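Long-range contact in beta-galactosidase (Bacillus circulans subsp. alkalophilus, PDB 3TTY), which hydrolyses terminal non-reducing beta-D-galactose residues of beta-galactosides, releasing galactose, and is a zinc-containing TIM-barrel glycoside hydrolase that assembles as a trimer: residues A[210-223]-A[405-417]. Residues are numbered along the deposited sequence; the frame is centred on the assembly and turned at random.
Sequences NRTNFQGISLDYRR and WENRWALELSSGP
L413 plugs a hole between S218, R222, Q215 and L219 on helix 215-223. Its CD1 and CD2 both reach S218 CB, and CD2 lies over one face of the R222 guanidinium. Extended from CG to NE (chi3 177°), the R222 chain carries this group over L413. S218 O lies at the guanidinium edge, 3.0 Å from R222 NH1, which also forms a salt bridge with E206. R222 CB sits squarely over the six-membered ring of W409, a CH-pi contact 3.9 Å from the centroid. L219 CD1 meets the indole edge.

R223 NE donates a nearly straight hydrogen bond to E406 OE2 (2.8 Å, 170°), part of a salt bridge. It comes from above the carboxylate plane, the two flat groups standing steeply to each other. R223 NH1 pairs with D220 OD2, NH2 with E493 O, and K465 also holds E406. A leucine in place of R223 would probably leave D220 and E406 without their shared cation.

At the helix end, R211 NH2 bonds S414 O at 3.0 Å and, weakly, E412 O. A water bridges T212 N and L413 O. S415 OG bonds N314 of the second subunit.

The helix segments pack roughly antiparallel (143°), joining the TIM-barrel and trimerisation regions beside a subunit interface.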
ATOM      1  N   ASN A 210      -6.870   4.784 -10.403  1.00 27.25           N
ATOM      2  CA  ASN A 210      -7.395   4.285 -11.677  1.00 25.36           C
ATOM      3  C   ASN A 210      -8.847   3.807 -11.644  1.00 26.95           C
ATOM      4  O   ASN A 210      -9.324   3.205 -12.602  1.00 30.02           O
ATOM      5  CB  ASN A 210      -6.504   3.163 -12.232  1.00 29.47           C
ATOM      6  CG  ASN A 210      -6.350   1.976 -11.265  1.00 37.45           C
ATOM      7  OD1 ASN A 210      -5.360   1.246 -11.332  1.00 47.30           O
ATOM      8  ND2 ASN A 210      -7.318   1.785 -10.370  1.00 28.95           N
ATOM      9  N   ARG A 211      -9.547   4.061 -10.544  1.00 25.09           N
ATOM     10  CA  ARG A 211     -10.936   3.628 -10.419  1.00 24.30           C
ATOM     11  C   ARG A 211     -11.860   4.838 -10.531  1.00 24.15           C
ATOM     12  O   ARG A 211     -11.479   5.945 -10.147  1.00 19.39           O
ATOM     13  CB  ARG A 211     -11.158   2.921  -9.076  1.00 22.97           C
ATOM     14  CG  ARG A 211     -11.402   1.417  -9.153  1.00 33.97           C
ATOM     15  CD  ARG A 211     -10.204   0.652  -9.661  1.00 29.78           C
ATOM     16  NE  ARG A 211      -9.974   0.883 -11.084  1.00 34.61           N
ATOM     17  CZ  ARG A 211     -10.561   0.197 -12.060  1.00 34.30           C
ATOM     18  NH1 ARG A 211     -11.429  -0.769 -11.770  1.00 37.18           N
ATOM     19  NH2 ARG A 211     -10.291   0.481 -13.329  1.00 28.47           N
ATOM     20  N   THR A 212     -13.073   4.630 -11.043  1.00 20.90           N
ATOM     21  CA  THR A 212     -14.014   5.733 -11.203  1.00 18.91           C
ATOM     22  C   THR A 212     -15.462   5.254 -11.204  1.00 22.37           C
ATOM     23  O   THR A 212     -15.752   4.141 -11.623  1.00 21.85           O
ATOM     24  CB  THR A 212     -13.755   6.510 -12.513  1.00 22.35           C
ATOM     25  OG1 THR A 212     -14.449   7.764 -12.482  1.00 22.49           O
ATOM     26  CG2 THR A 212     -14.222   5.697 -13.718  1.00 19.47           C
ATOM     27  N   ASN A 213     -16.361   6.112 -10.727  1.00 20.45           N
ATOM     28  CA  ASN A 213     -17.794   5.858 -10.772  1.00 20.73           C
ATOM     29  C   ASN A 213     -18.398   6.245 -12.125  1.00 24.15           C
ATOM     30  O   ASN A 213     -19.424   5.706 -12.537  1.00 17.39           O
ATOM     31  CB  ASN A 213     -18.489   6.667  -9.686  1.00 20.95           C
ATOM     32  CG  ASN A 213     -18.102   6.227  -8.296  1.00 20.44           C
ATOM     33  OD1 ASN A 213     -18.057   5.040  -7.999  1.00 22.38           O
ATOM     34  ND2 ASN A 213     -17.809   7.183  -7.441  1.00 22.35           N
ATOM     35  N   PHE A 214     -17.751   7.193 -12.802  1.00 25.12           N
ATOM     36  CA  PHE A 214     -18.266   7.753 -14.045  1.00 23.72           C
ATOM     37  C   PHE A 214     -17.186   7.827 -15.121  1.00 21.48           C
ATOM     38  O   PHE A 214     -16.518   8.849 -15.250  1.00 16.05           O
ATOM     39  CB  PHE A 214     -18.868   9.144 -13.785  1.00 22.36           C
ATOM     40  CG  PHE A 214     -20.347   9.114 -13.625  1.00 22.80           C
ATOM     41  CD1 PHE A 214     -20.918   8.692 -12.432  1.00 23.07           C
ATOM     42  CD2 PHE A 214     -21.179   9.438 -14.690  1.00 21.64           C
ATOM     43  CE1 PHE A 214     -22.302   8.615 -12.301  1.00 23.06           C
ATOM     44  CE2 PHE A 214     -22.553   9.363 -14.558  1.00 19.07           C
ATOM     45  CZ  PHE A 214     -23.113   8.948 -13.366  1.00 17.86           C
ATOM     46  N   GLN A 215     -17.018   6.759 -15.903  1.00 22.65           N
ATOM     47  CA  GLN A 215     -15.867   6.720 -16.812  1.00 22.53           C
ATOM     48  C   GLN A 215     -15.917   7.820 -17.877  1.00 21.54           C
ATOM     49  O   GLN A 215     -14.876   8.313 -18.321  1.00 15.56           O
ATOM     50  CB  GLN A 215     -15.572   5.321 -17.413  1.00 20.10           C
ATOM     51  CG  GLN A 215     -16.507   4.168 -17.065  1.00 26.11           C
ATOM     52  CD  GLN A 215     -16.571   3.810 -15.585  1.00 25.16           C
ATOM     53  OE1 GLN A 215     -17.423   4.320 -14.864  1.00 27.28           O
ATOM     54  NE2 GLN A 215     -15.701   2.905 -15.139  1.00 23.17           N
ATOM     55  N   GLY A 216     -17.125   8.232 -18.257  1.00 21.73           N
ATOM     56  CA  GLY A 216     -17.277   9.252 -19.272  1.00 14.92           C
ATOM     57  C   GLY A 216     -16.611  10.550 -18.863  1.00 18.60           C
ATOM     58  O   GLY A 216     -15.961  11.221 -19.675  1.00 18.99           O
ATOM     59  N   ILE A 217     -16.779  10.908 -17.595  1.00 16.66           N
ATOM     60  CA  ILE A 217     -16.149  12.099 -17.046  1.00 14.44           C
ATOM     61  C   ILE A 217     -14.620  11.925 -16.969  1.00 14.98           C
ATOM     62  O   ILE A 217     -13.861  12.775 -17.414  1.00 13.96           O
ATOM     63  CB  ILE A 217     -16.731  12.403 -15.654  1.00 16.90           C
ATOM     64  CG1 ILE A 217     -18.249  12.569 -15.753  1.00 19.48           C
ATOM     65  CG2 ILE A 217     -16.093  13.645 -15.059  1.00 15.77           C
ATOM     66  CD1 ILE A 217     -18.923  12.918 -14.431  1.00 20.14           C
ATOM     67  N   SER A 218     -14.182  10.805 -16.406  1.00 17.11           N
ATOM     68  CA  SER A 218     -12.764  10.514 -16.261  1.00 14.81           C
ATOM     69  C   SER A 218     -12.067  10.493 -17.614  1.00 16.71           C
ATOM     70  O   SER A 218     -10.965  11.021 -17.769  1.00 17.59           O
ATOM     71  CB  SER A 218     -12.590   9.171 -15.567  1.00 14.58           C
ATOM     72  OG  SER A 218     -13.078   9.235 -14.240  1.00 14.78           O
ATOM     73  N   LEU A 219     -12.721   9.884 -18.593  1.00 14.95           N
ATOM     74  CA  LEU A 219     -12.181   9.790 -19.941  1.00 14.35           C
ATOM     75  C   LEU A 219     -11.996  11.175 -20.558  1.00 17.15           C
ATOM     76  O   LEU A 219     -10.920  11.491 -21.052  1.00 17.48           O
ATOM     77  CB  LEU A 219     -13.099   8.934 -20.814  1.00 15.70           C
ATOM     78  CG  LEU A 219     -12.704   8.695 -22.273  1.00 17.87           C
ATOM     79  CD1 LEU A 219     -11.271   8.224 -22.371  1.00 16.88           C
ATOM     80  CD2 LEU A 219     -13.664   7.684 -22.934  1.00 18.63           C
ATOM     81  N   ASP A 220     -13.052  11.990 -20.525  1.00 16.28           N
ATOM     82  CA  ASP A 220     -12.994  13.365 -21.015  1.00 18.27           C
ATOM     83  C   ASP A 220     -11.990  14.241 -20.299  1.00 14.93           C
ATOM     84  O   ASP A 220     -11.403  15.120 -20.908  1.00 16.31           O
ATOM     85  CB  ASP A 220     -14.370  14.046 -20.967  1.00 16.57           C
ATOM     86  CG  ASP A 220     -15.271  13.611 -22.109  1.00 18.33           C
ATOM     87  OD1 ASP A 220     -16.480  13.919 -22.061  1.00 17.87           O
ATOM     88  OD2 ASP A 220     -14.774  12.931 -23.037  1.00 15.37           O
ATOM     89  N   TYR A 221     -11.798  14.029 -19.007  1.00 15.40           N
ATOM     90  CA  TYR A 221     -10.854  14.877 -18.296  1.00 15.95           C
ATOM     91  C   TYR A 221      -9.415  14.584 -18.752  1.00 16.19           C
ATOM     92  O   TYR A 221      -8.592  15.500 -18.909  1.00 13.27           O
ATOM     93  CB  TYR A 221     -11.013  14.730 -16.782  1.00 15.90           C
ATOM     94  CG  TYR A 221     -10.390  15.880 -16.034  1.00 15.66           C
ATOM     95  CD1 TYR A 221     -11.045  17.111 -15.938  1.00 13.98           C
ATOM     96  CD2 TYR A 221      -9.138  15.746 -15.431  1.00 13.57           C
ATOM     97  CE1 TYR A 221     -10.470  18.177 -15.255  1.00 14.91           C
ATOM     98  CE2 TYR A 221      -8.560  16.798 -14.746  1.00 12.84           C
ATOM     99  CZ  TYR A 221      -9.226  18.008 -14.669  1.00 11.60           C
ATOM    100  OH  TYR A 221      -8.643  19.045 -13.999  1.00 13.37           O
ATOM    101  N   ARG A 222      -9.126  13.307 -18.990  1.00 14.76           N
ATOM    102  CA  ARG A 222      -7.828  12.922 -19.517  1.00 17.20           C
ATOM    103  C   ARG A 222      -7.615  13.492 -20.926  1.00 20.27           C
ATOM    104  O   ARG A 222      -6.529  13.990 -21.236  1.00 17.28           O
ATOM    105  CB  ARG A 222      -7.646  11.398 -19.458  1.00 18.19           C
ATOM    106  CG  ARG A 222      -7.379  10.892 -18.043  1.00 16.70           C
ATOM    107  CD  ARG A 222      -7.838   9.456 -17.809  1.00 21.27           C
ATOM    108  NE  ARG A 222      -7.498   8.997 -16.457  1.00 25.86           N
ATOM    109  CZ  ARG A 222      -8.176   9.327 -15.355  1.00 26.04           C
ATOM    110  NH1 ARG A 222      -9.243  10.117 -15.438  1.00 19.36           N
ATOM    111  NH2 ARG A 222      -7.788   8.875 -14.167  1.00 23.74           N
ATOM    112  N   ARG A 223      -8.648  13.466 -21.771  1.00 16.31           N
ATOM    113  CA  ARG A 223      -8.534  14.138 -23.068  1.00 17.48           C
ATOM    114  C   ARG A 223      -8.176  15.608 -22.851  1.00 17.21           C
ATOM    115  O   ARG A 223      -7.276  16.145 -23.489  1.00 16.80           O
ATOM    116  CB  ARG A 223      -9.833  14.047 -23.869  1.00 17.06           C
ATOM    117  CG  ARG A 223     -10.279  12.655 -24.214  1.00 18.31           C
ATOM    118  CD  ARG A 223     -11.635  12.655 -24.914  1.00 15.75           C
ATOM    119  NE  ARG A 223     -11.811  11.449 -25.725  1.00 16.65           N
ATOM    120  CZ  ARG A 223     -12.886  10.669 -25.720  1.00 19.91           C
ATOM    121  NH1 ARG A 223     -13.925  10.958 -24.942  1.00 16.10           N
ATOM    122  NH2 ARG A 223     -12.919   9.588 -26.501  1.00 15.02           N
ATOM    123  N   TRP A 405      -4.521   5.572 -27.408  1.00 15.19           N
ATOM    124  CA  TRP A 405      -4.520   6.058 -26.022  1.00 15.77           C
ATOM    125  C   TRP A 405      -5.913   6.177 -25.411  1.00 15.51           C
ATOM    126  O   TRP A 405      -6.078   5.976 -24.196  1.00 16.29           O
ATOM    127  CB  TRP A 405      -3.770   7.400 -25.878  1.00 15.80           C
ATOM    128  CG  TRP A 405      -2.319   7.260 -25.548  1.00 14.61           C
ATOM    129  CD1 TRP A 405      -1.755   7.253 -24.304  1.00 17.21           C
ATOM    130  CD2 TRP A 405      -1.236   7.113 -26.480  1.00 15.60           C
ATOM    131  NE1 TRP A 405      -0.382   7.112 -24.403  1.00 16.91           N
ATOM    132  CE2 TRP A 405      -0.041   7.029 -25.728  1.00 14.76           C
ATOM    133  CE3 TRP A 405      -1.159   7.063 -27.879  1.00 15.41           C
ATOM    134  CZ2 TRP A 405       1.216   6.880 -26.327  1.00 15.54           C
ATOM    135  CZ3 TRP A 405       0.094   6.918 -28.473  1.00 18.25           C
ATOM    136  CH2 TRP A 405       1.262   6.825 -27.699  1.00 13.56           C
ATOM    137  N   GLU A 406      -6.908   6.515 -26.234  1.00 16.84           N
ATOM    138  CA  GLU A 406      -8.271   6.737 -25.732  1.00 13.68           C
ATOM    139  C   GLU A 406      -8.888   5.393 -25.405  1.00 16.81           C
ATOM    140  O   GLU A 406      -9.554   5.224 -24.382  1.00 17.28           O
ATOM    141  CB  GLU A 406      -9.129   7.511 -26.735  1.00 15.84           C
ATOM    142  CG  GLU A 406      -8.682   8.966 -26.923  1.00 20.11           C
ATOM    143  CD  GLU A 406      -9.596   9.782 -27.834  1.00 23.09           C
ATOM    144  OE1 GLU A 406     -10.131   9.223 -28.812  1.00 29.36           O
ATOM    145  OE2 GLU A 406      -9.777  10.995 -27.573  1.00 23.10           O
ATOM    146  N   ASN A 407      -8.643   4.423 -26.273  1.00 15.19           N
ATOM    147  CA  ASN A 407      -9.007   3.046 -25.971  1.00 18.68           C
ATOM    148  C   ASN A 407      -8.361   2.593 -24.655  1.00 19.23           C
ATOM    149  O   ASN A 407      -9.011   1.972 -23.812  1.00 19.21           O
ATOM    150  CB  ASN A 407      -8.562   2.139 -27.113  1.00 16.59           C
ATOM    151  CG  ASN A 407      -8.921   0.691 -26.881  1.00 19.94           C
ATOM    152  OD1 ASN A 407     -10.041   0.379 -26.485  1.00 21.38           O
ATOM    153  ND2 ASN A 407      -7.966  -0.214 -27.134  1.00 18.03           N
ATOM    154  N   ARG A 408      -7.077   2.913 -24.485  1.00 15.45           N
ATOM    155  CA  ARG A 408      -6.356   2.573 -23.263  1.00 15.80           C
ATOM    156  C   ARG A 408      -7.005   3.177 -22.013  1.00 18.00           C
ATOM    157  O   ARG A 408      -7.252   2.476 -21.033  1.00 19.79           O
ATOM    158  CB  ARG A 408      -4.896   3.024 -23.357  1.00 14.78           C
ATOM    159  CG  ARG A 408      -4.104   2.765 -22.084  1.00 17.50           C
ATOM    160  CD  ARG A 408      -2.598   2.923 -22.294  1.00 20.79           C
ATOM    161  NE  ARG A 408      -1.826   2.573 -21.101  1.00 23.58           N
ATOM    162  CZ  ARG A 408      -0.496   2.637 -21.025  1.00 22.01           C
ATOM    163  NH1 ARG A 408       0.212   3.036 -22.074  1.00 18.64           N
ATOM    164  NH2 ARG A 408       0.127   2.315 -19.899  1.00 18.73           N
ATOM    165  N   TRP A 409      -7.264   4.480 -22.046  1.00 14.67           N
ATOM    166  CA  TRP A 409      -7.910   5.161 -20.929  1.00 15.21           C
ATOM    167  C   TRP A 409      -9.249   4.528 -20.547  1.00 19.64           C
ATOM    168  O   TRP A 409      -9.512   4.268 -19.363  1.00 16.20           O
ATOM    169  CB  TRP A 409      -8.136   6.631 -21.265  1.00 14.98           C
ATOM    170  CG  TRP A 409      -6.875   7.430 -21.404  1.00 18.31           C
ATOM    171  CD1 TRP A 409      -5.650   7.137 -20.870  1.00 18.00           C
ATOM    172  CD2 TRP A 409      -6.714   8.651 -22.137  1.00 15.52           C
ATOM    173  NE1 TRP A 409      -4.745   8.108 -21.223  1.00 20.56           N
ATOM    174  CE2 TRP A 409      -5.372   9.048 -21.997  1.00 18.48           C
ATOM    175  CE3 TRP A 409      -7.579   9.445 -22.896  1.00 13.36           C
ATOM    176  CZ2 TRP A 409      -4.873  10.215 -22.575  1.00 19.48           C
ATOM    177  CZ3 TRP A 409      -7.089  10.587 -23.477  1.00 17.85           C
ATOM    178  CH2 TRP A 409      -5.744  10.972 -23.310  1.00 20.47           C
ATOM    179  N   ALA A 410     -10.101   4.292 -21.538  1.00 13.42           N
ATOM    180  CA  ALA A 410     -11.393   3.659 -21.267  1.00 19.30           C
ATOM    181  C   ALA A 410     -11.229   2.258 -20.651  1.00 21.01           C
ATOM    182  O   ALA A 410     -11.886   1.925 -19.654  1.00 18.22           O
ATOM    183  CB  ALA A 410     -12.248   3.607 -22.520  1.00 18.88           C
ATOM    184  N   LEU A 411     -10.335   1.452 -21.223  1.00 17.65           N
ATOM    185  CA  LEU A 411     -10.052   0.132 -20.658  1.00 17.19           C
ATOM    186  C   LEU A 411      -9.553   0.229 -19.230  1.00 19.56           C
ATOM    187  O   LEU A 411      -9.994  -0.509 -18.362  1.00 20.73           O
ATOM    188  CB  LEU A 411      -9.018  -0.615 -21.496  1.00 20.45           C
ATOM    189  CG  LEU A 411      -9.534  -1.360 -22.719  1.00 19.43           C
ATOM    190  CD1 LEU A 411      -8.377  -2.016 -23.439  1.00 20.38           C
ATOM    191  CD2 LEU A 411     -10.583  -2.392 -22.307  1.00 17.15           C
ATOM    192  N   GLU A 412      -8.633   1.147 -18.970  1.00 19.88           N
ATOM    193  CA  GLU A 412      -8.039   1.206 -17.641  1.00 21.79           C
ATOM    194  C   GLU A 412      -8.972   1.815 -16.596  1.00 21.60           C
ATOM    195  O   GLU A 412      -8.793   1.594 -15.400  1.00 28.94           O
ATOM    196  CB  GLU A 412      -6.693   1.932 -17.676  1.00 23.08           C
ATOM    197  CG  GLU A 412      -5.638   1.169 -18.478  1.00 35.42           C
ATOM    198  CD  GLU A 412      -4.269   1.840 -18.480  1.00 33.01           C
ATOM    199  OE1 GLU A 412      -4.124   2.929 -17.875  1.00 28.55           O
ATOM    200  OE2 GLU A 412      -3.343   1.273 -19.107  1.00 30.93           O
ATOM    201  N   LEU A 413      -9.961   2.580 -17.044  1.00 18.22           N
ATOM    202  CA  LEU A 413     -10.926   3.198 -16.132  1.00 19.07           C
ATOM    203  C   LEU A 413     -12.137   2.306 -15.908  1.00 20.85           C
ATOM    204  O   LEU A 413     -12.918   2.521 -14.983  1.00 20.50           O
ATOM    205  CB  LEU A 413     -11.389   4.548 -16.678  1.00 17.19           C
ATOM    206  CG  LEU A 413     -10.362   5.667 -16.609  1.00 17.61           C
ATOM    207  CD1 LEU A 413     -10.649   6.758 -17.646  1.00 17.91           C
ATOM    208  CD2 LEU A 413     -10.371   6.223 -15.206  1.00 22.49           C
ATOM    209  N   SER A 414     -12.297   1.316 -16.777  1.00 19.07           N
ATOM    210  CA  SER A 414     -13.442   0.427 -16.732  1.00 19.83           C
ATOM    211  C   SER A 414     -13.552  -0.306 -15.399  1.00 22.11           C
ATOM    212  O   SER A 414     -12.554  -0.779 -14.842  1.00 18.96           O
ATOM    213  CB  SER A 414     -13.355  -0.592 -17.872  1.00 20.98           C
ATOM    214  OG  SER A 414     -14.537  -1.379 -17.942  1.00 22.26           O
ATOM    215  N   SER A 415     -14.774  -0.404 -14.894  1.00 18.21           N
ATOM    216  CA  SER A 415     -15.045  -1.234 -13.727  1.00 20.78           C
ATOM    217  C   SER A 415     -15.398  -2.657 -14.164  1.00 22.52           C
ATOM    218  O   SER A 415     -16.551  -2.944 -14.505  1.00 21.00           O
ATOM    219  CB  SER A 415     -16.169  -0.629 -12.881  1.00 17.99           C
ATOM    220  OG  SER A 415     -16.604  -1.548 -11.885  1.00 23.18           O
ATOM    221  N   GLY A 416     -14.403  -3.544 -14.148  1.00 22.25           N
ATOM    222  CA  GLY A 416     -14.539  -4.878 -14.711  1.00 19.73           C
ATOM    223  C   GLY A 416     -14.130  -4.827 -16.171  1.00 23.99           C
ATOM    224  O   GLY A 416     -13.911  -3.735 -16.706  1.00 21.60           O
ATOM    225  N   PRO A 417     -14.049  -5.992 -16.839  1.00 22.08           N
ATOM    226  CA  PRO A 417     -14.393  -7.328 -16.329  1.00 23.26           C
ATOM    227  C   PRO A 417     -13.281  -8.046 -15.554  1.00 24.65           C
ATOM    228  O   PRO A 417     -13.568  -9.079 -14.941  1.00 23.17           O
ATOM    229  CB  PRO A 417     -14.730  -8.107 -17.603  1.00 17.70           C
ATOM    230  CG  PRO A 417     -13.866  -7.479 -18.643  1.00 19.99           C
ATOM    231  CD  PRO A 417     -13.733  -6.018 -18.280  1.00 21.92           C
TER
HETATM  232  O   HOH W   1     -13.329   1.916 -12.105  1.00 19.67           O